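Local coordinates for putative DNA binding protein (Bacteroides thetaiotaomicron VPI-5482, PDB 3HTN), which binds metal ions and is a putative DNA-binding protein of the PCC (PPC) domain family, at residues K30-F35 with L94-T99; G83-M88 with F123-Y128. All blocks are in the same frame, centred on the assembly; numbering follows the deposited sequence. Where two conformers were deposited one is given.

Overall arrangement
Contacts 1 and 2 meet in one antiparallel sheet, with their centres about 9 Å apart. Contact 1 lays helix 28-39 on strand 91-101. Contact 2 joins strands 76-88 and 120-127, which strand 44-52 separates. Strands 91-101 and 76-88 are neighbours, and His95 O lies 2.9 Å from Asn84 N in a probable hydrogen bond. Leu94 of contact 1 also packs against Ile85 of contact 2. Contact 1 lies near the chain centre but is only partly buried, and it mixes leucine packing with an amide and a water. The touching residues of contact 2 are all buried, and their packing is aliphatic. Both contacts also reach the second subunit.

Contact 1: residues K30-F35 with L94-T99; sequences KALNAF and LHLHIT
Leu32 of the helix meets Leu94 and Leu96 of the strand. This is helix-on-sheet packing in the PCC domain: helix 28-39 covers part of one face of the antiparallel sheet. The axes of the two short segments come within 10.2 Å and run at 143° to each other. Leu32 CB touches Leu94 CD1 at 3.9 Å. Further along the same side chain, Leu32 CD1 meets Leu96 CD1 at 4.1 Å, methyl to methyl. Leu94 holds CG anti to its carbonyl carbon: chi1 -62° sets CG on the helix side, and the extended chi2 (-173°) places CD1 there.

Asn33 adds a polar neighbour. It was deposited in two conformers, so the following holds for one of them. Leu94 CD1 lies over the flat of the amide, 3.5 Å from Asn33 CG, while Asn33 OD1 reaches Leu94 CG at 3.4 Å. The two side chains run alongside each other, pointing opposite ways. Asn33 ND2 donates to Val29 O one turn back in the helix, which would fix the turn of the amide. With an alanine here instead of Leu94, a gap would probably open beside Leu32 and the Asn33 amide would lose the methyl over its face.

Outward, Leu32 also packs on Ile22 of strand 17-22. His95 and His97 are on the same strand as the leucines. Both bind nickel through NE2. Bonds from a neighbouring subunit probably help to orient the rings: Glu122 OE1 of that second subunit bonds His95 ND1, and its Ile78 O bonds His97 ND1.

A water joins the strand to the helix, in the same Asn33 conformer. It donates to Asn33 OD1 at 2.8 Å and accepts from Leu94 N at 2.8 Å.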
loop_
_atom_site.group_PDB
_atom_site.type_symbol
_atom_site.label_atom_id
_atom_site.label_comp_id
_atom_site.label_asym_id
_atom_site.label_seq_id
_atom_site.Cartn_x
_atom_site.Cartn_y
_atom_site.Cartn_z
ATOM N N LYS A 30 -8.726 5.127 -16.685
ATOM C CA LYS A 30 -8.812 6.135 -17.731
ATOM C C LYS A 30 -8.513 7.526 -17.153
ATOM O O LYS A 30 -7.764 8.301 -17.737
ATOM C CB LYS A 30 -10.214 6.126 -18.343
ATOM C CG LYS A 30 -10.443 7.069 -19.544
ATOM C CD LYS A 30 -11.901 7.076 -19.960
ATOM C CE LYS A 30 -12.186 8.180 -20.987
ATOM N NZ LYS A 30 -13.646 8.254 -21.347
ATOM N N ALA A 31 -9.118 7.835 -16.014
ATOM C CA ALA A 31 -8.922 9.129 -15.384
ATOM C C ALA A 31 -7.479 9.342 -14.952
ATOM O O ALA A 31 -6.901 10.407 -15.169
ATOM C CB ALA A 31 -9.876 9.316 -14.200
ATOM N N LEU A 32 -6.891 8.340 -14.324
ATOM C CA LEU A 32 -5.487 8.473 -13.899
ATOM C C LEU A 32 -4.556 8.625 -15.079
ATOM O O LEU A 32 -3.596 9.410 -15.014
ATOM C CB LEU A 32 -5.064 7.311 -13.008
ATOM C CG LEU A 32 -5.718 7.276 -11.629
ATOM C CD1 LEU A 32 -5.538 5.911 -10.969
ATOM C CD2 LEU A 32 -5.191 8.374 -10.675
ATOM N N ASN A 33 -4.809 7.880 -16.153
ATOM C CA ASN A 33 -4.018 8.028 -17.377
ATOM C C ASN A 33 -4.097 9.460 -17.871
ATOM O O ASN A 33 -3.072 10.107 -18.104
ATOM C CB ASN A 33 -4.494 7.067 -18.484
ATOM C CG ASN A 33 -3.887 5.684 -18.363
ATOM O OD1 ASN A 33 -2.719 5.477 -18.685
ATOM N ND2 ASN A 33 -4.683 4.728 -17.927
ATOM N N ALA A 34 -5.323 9.966 -17.959
ATOM C CA ALA A 34 -5.580 11.322 -18.452
ATOM C C ALA A 34 -4.892 12.384 -17.581
ATOM O O ALA A 34 -4.334 13.363 -18.107
ATOM C CB ALA A 34 -7.078 11.571 -18.510
ATOM N N PHE A 35 -4.910 12.173 -16.265
ATOM C CA PHE A 35 -4.234 13.065 -15.354
ATOM C C PHE A 35 -2.732 13.133 -15.612
ATOM O O PHE A 35 -2.163 14.199 -15.713
ATOM C CB PHE A 35 -4.462 12.627 -13.911
ATOM C CG PHE A 35 -3.796 13.524 -12.955
ATOM C CD1 PHE A 35 -4.356 14.736 -12.677
ATOM C CD2 PHE A 35 -2.562 13.204 -12.405
ATOM C CE1 PHE A 35 -3.724 15.625 -11.844
ATOM C CE2 PHE A 35 -1.923 14.089 -11.599
ATOM C CZ PHE A 35 -2.513 15.292 -11.299
ATOM N N LEU A 94 0.671 3.032 -17.222
ATOM C CA LEU A 94 0.344 2.793 -15.834
ATOM C C LEU A 94 0.352 1.300 -15.556
ATOM O O LEU A 94 -0.162 0.528 -16.337
ATOM C CB LEU A 94 -1.042 3.322 -15.503
ATOM C CG LEU A 94 -1.245 4.809 -15.675
ATOM C CD1 LEU A 94 -2.628 5.197 -15.140
ATOM C CD2 LEU A 94 -0.153 5.554 -14.972
ATOM N N HIS A 95 0.955 0.894 -14.438
ATOM C CA HIS A 95 0.909 -0.466 -13.954
ATOM C C HIS A 95 0.340 -0.389 -12.550
ATOM O O HIS A 95 1.008 0.088 -11.655
ATOM C CB HIS A 95 2.300 -1.090 -13.986
ATOM C CG HIS A 95 2.323 -2.541 -13.654
ATOM N ND1 HIS A 95 3.467 -3.179 -13.237
ATOM C CD2 HIS A 95 1.330 -3.469 -13.606
ATOM C CE1 HIS A 95 3.185 -4.451 -12.986
ATOM N NE2 HIS A 95 1.899 -4.657 -13.225
ATOM N N LEU A 96 -0.908 -0.821 -12.412
ATOM C CA LEU A 96 -1.677 -0.653 -11.196
ATOM C C LEU A 96 -2.208 -1.982 -10.735
ATOM O O LEU A 96 -2.766 -2.737 -11.521
ATOM C CB LEU A 96 -2.873 0.283 -11.461
ATOM C CG LEU A 96 -2.574 1.647 -12.090
ATOM C CD1 LEU A 96 -3.871 2.434 -12.316
ATOM C CD2 LEU A 96 -1.567 2.425 -11.228
ATOM N N HIS A 97 -2.010 -2.279 -9.459
ATOM C CA HIS A 97 -2.640 -3.393 -8.808
ATOM C C HIS A 97 -3.595 -2.873 -7.734
ATOM O O HIS A 97 -3.560 -1.697 -7.360
ATOM C CB HIS A 97 -1.589 -4.321 -8.197
ATOM C CG HIS A 97 -0.820 -5.132 -9.192
ATOM N ND1 HIS A 97 -0.100 -6.248 -8.829
ATOM C CD2 HIS A 97 -0.695 -5.023 -10.536
ATOM C CE1 HIS A 97 0.459 -6.768 -9.915
ATOM N NE2 HIS A 97 0.059 -6.081 -10.969
ATOM N N ILE A 98 -4.467 -3.732 -7.239
ATOM C CA ILE A 98 -5.500 -3.280 -6.350
ATOM C C ILE A 98 -5.925 -4.397 -5.432
ATOM O O ILE A 98 -5.831 -5.576 -5.786
ATOM C CB ILE A 98 -6.703 -2.756 -7.187
ATOM C CG1 ILE A 98 -7.669 -1.858 -6.407
ATOM C CG2 ILE A 98 -7.482 -3.925 -7.898
ATOM C CD1 ILE A 98 -8.740 -1.213 -7.271
ATOM N N THR A 99 -6.433 -3.987 -4.262
ATOM C CA THR A 99 -7.034 -4.821 -3.275
ATOM C C THR A 99 -8.358 -4.181 -2.952
ATOM O O THR A 99 -8.417 -2.955 -2.684
ATOM C CB THR A 99 -6.200 -4.946 -2.006
ATOM O OG1 THR A 99 -4.837 -5.227 -2.361
ATOM C CG2 THR A 99 -6.784 -6.005 -1.079
HETATM O O HOH W 1 -1.295 3.175 -19.270
#

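Contact 2: residues G83-M88 with F123-Y128. With SO4 (sulfate ion), chain G.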
loop_
_atom_site.group_PDB
_atom_site.type_symbol
_atom_site.label_atom_id
_atom_site.label_comp_id
_atom_site.label_asym_id
_atom_site.label_seq_id
_atom_site.Cartn_x
_atom_site.Cartn_y
_atom_site.Cartn_z
ATOM N N GLY A 83 0.543 1.433 -7.539
ATOM C CA GLY A 83 1.115 1.275 -8.823
ATOM C C GLY A 83 2.119 2.303 -9.180
ATOM O O GLY A 83 2.509 3.142 -8.370
ATOM N N ASN A 84 2.539 2.197 -10.430
ATOM C CA ASN A 84 3.596 3.051 -10.911
ATOM C C ASN A 84 3.319 3.622 -12.291
ATOM O O ASN A 84 2.438 3.150 -13.002
ATOM C CB ASN A 84 4.942 2.320 -10.785
ATOM C CG ASN A 84 4.982 1.031 -11.544
ATOM O OD1 ASN A 84 4.687 1.029 -12.716
ATOM N ND2 ASN A 84 5.354 -0.078 -10.877
ATOM N N ILE A 85 4.083 4.659 -12.635
ATOM C CA ILE A 85 3.933 5.393 -13.857
ATOM C C ILE A 85 5.264 5.308 -14.550
ATOM O O ILE A 85 6.330 5.413 -13.918
ATOM C CB ILE A 85 3.653 6.905 -13.595
ATOM C CG1 ILE A 85 2.419 7.095 -12.692
ATOM C CG2 ILE A 85 3.516 7.671 -14.908
ATOM C CD1 ILE A 85 2.372 8.448 -11.993
ATOM N N SER A 86 5.200 5.130 -15.866
ATOM C CA SER A 86 6.378 5.099 -16.720
ATOM C C SER A 86 5.895 5.520 -18.100
ATOM O O SER A 86 4.766 6.008 -18.230
ATOM C CB SER A 86 7.016 3.691 -16.685
ATOM O OG SER A 86 6.094 2.666 -17.002
ATOM N N SER A 87 6.723 5.356 -19.131
ATOM C CA SER A 87 6.270 5.603 -20.496
ATOM C C SER A 87 6.532 4.387 -21.374
ATOM O O SER A 87 7.442 3.593 -21.120
ATOM C CB SER A 87 6.948 6.829 -21.122
ATOM O OG SER A 87 8.351 6.659 -21.134
HETATM N N MSE A 88 5.682 4.241 -22.384
HETATM C CA MSE A 88 5.852 3.228 -23.406
HETATM C C MSE A 88 5.212 3.708 -24.705
HETATM O O MSE A 88 4.112 4.259 -24.686
HETATM C CB MSE A 88 5.218 1.930 -22.926
HETATM C CG MSE A 88 5.466 0.754 -23.783
HETATM SE SE MSE A 88 5.110 -0.907 -22.827
HETATM C CE MSE A 88 6.404 -1.771 -23.868
ATOM N N PHE A 123 -6.571 9.730 -4.462
ATOM C CA PHE A 123 -5.301 9.172 -4.897
ATOM C C PHE A 123 -4.183 10.167 -4.767
ATOM O O PHE A 123 -4.415 11.370 -4.900
ATOM C CB PHE A 123 -5.417 8.672 -6.346
ATOM C CG PHE A 123 -6.488 7.656 -6.496
ATOM C CD1 PHE A 123 -6.242 6.343 -6.136
ATOM C CD2 PHE A 123 -7.756 8.003 -6.893
ATOM C CE1 PHE A 123 -7.238 5.405 -6.192
ATOM C CE2 PHE A 123 -8.750 7.059 -6.963
ATOM C CZ PHE A 123 -8.503 5.767 -6.596
ATOM N N VAL A 124 -3.001 9.677 -4.422
ATOM C CA VAL A 124 -1.803 10.497 -4.355
ATOM C C VAL A 124 -0.927 10.075 -5.535
ATOM O O VAL A 124 -0.587 8.882 -5.672
ATOM C CB VAL A 124 -1.046 10.329 -3.034
ATOM C CG1 VAL A 124 0.205 11.225 -3.022
ATOM C CG2 VAL A 124 -1.965 10.681 -1.844
ATOM N N VAL A 125 -0.594 11.033 -6.391
ATOM C CA VAL A 125 0.254 10.788 -7.575
ATOM C C VAL A 125 1.555 11.528 -7.351
ATOM O O VAL A 125 1.523 12.754 -7.201
ATOM C CB VAL A 125 -0.388 11.269 -8.856
ATOM C CG1 VAL A 125 0.552 11.038 -10.074
ATOM C CG2 VAL A 125 -1.724 10.602 -9.074
ATOM N N GLU A 126 2.663 10.802 -7.249
ATOM C CA GLU A 126 3.973 11.414 -7.118
ATOM C C GLU A 126 4.614 11.467 -8.489
ATOM O O GLU A 126 4.604 10.481 -9.213
ATOM C CB GLU A 126 4.888 10.643 -6.190
ATOM C CG GLU A 126 6.224 11.358 -5.981
ATOM C CD GLU A 126 7.125 10.696 -4.963
ATOM O OE1 GLU A 126 6.672 9.755 -4.272
ATOM O OE2 GLU A 126 8.298 11.121 -4.867
ATOM N N ASP A 127 5.195 12.613 -8.797
ATOM C CA ASP A 127 5.890 12.861 -10.052
ATOM C C ASP A 127 7.396 12.805 -9.782
ATOM O O ASP A 127 7.916 13.594 -8.999
ATOM C CB ASP A 127 5.487 14.232 -10.561
ATOM C CG ASP A 127 6.123 14.594 -11.869
ATOM O OD1 ASP A 127 6.850 13.804 -12.492
ATOM O OD2 ASP A 127 5.894 15.759 -12.280
ATOM N N TYR A 128 8.074 11.832 -10.394
ATOM C CA TYR A 128 9.518 11.702 -10.255
ATOM C C TYR A 128 10.312 12.665 -11.128
ATOM O O TYR A 128 11.498 12.808 -10.902
ATOM C CB TYR A 128 9.988 10.291 -10.573
ATOM C CG TYR A 128 9.432 9.191 -9.698
ATOM C CD1 TYR A 128 9.020 9.413 -8.391
ATOM C CD2 TYR A 128 9.399 7.880 -10.164
ATOM C CE1 TYR A 128 8.537 8.374 -7.604
ATOM C CE2 TYR A 128 8.932 6.855 -9.389
ATOM C CZ TYR A 128 8.504 7.106 -8.119
ATOM O OH TYR A 128 8.044 6.077 -7.352
HETATM S S SO4 G . 8.691 5.593 -24.763
HETATM O O1 SO4 G . 8.734 4.341 -25.569
HETATM O O2 SO4 G . 7.325 6.170 -24.853
HETATM O O3 SO4 G . 9.635 6.573 -25.300
HETATM O O4 SO4 G . 9.181 5.353 -23.405
#
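Ile85 and Val125 meet through torsions that bring one methyl of each together. Ile85 holds CG1 anti to its carbonyl carbon (chi1 -56°), and an extended chi2 (159°) brings CD1 to Val125. Val125 holds CG1 anti to its backbone N (chi1 178°). Ile85 CD1 then lies 3.7 Å from Val125 CG1. The two side chains lie roughly perpendicular, and they meet methyl to methyl. Ile85 CD1 also passes 4.1 Å from Glu126 O, a loose van der Waals contact of a methyl with a backbone carbonyl oxygen.

The polar groups nearby look elsewhere. The Glu126 carboxylate is engaged across the subunit boundary: its OE2 forms a salt bridge with Lys17 NZ of the second subunit. Asn84 ND2 bonds Glu122 OE1 of that same subunit. Both polar groups thus serve the subunit interface.

Farther along segment 83-88, Ser87 OG donates to sulfate O4 at 2.7 Å. The ion probably comes from the crystallisation liquor. Glu90 N, Ser133 OG and Arg131 NH2 also bond it, apart from the Ile85 packing.

The contact spans the sheet rather than joining paired strands. Strand 44-52 runs between strands 76-88 and 120-127 and is antiparallel to each. Ile85 shares backbone hydrogen bonding with Gly44, at the start of that middle strand. Ile85 also packs on Ile46 of strand 44-52, and on its other flank strand 91-101 is the next neighbour. Val125 leans on Val20 of strand 17-22 and on Ile41, just after helix 28-39.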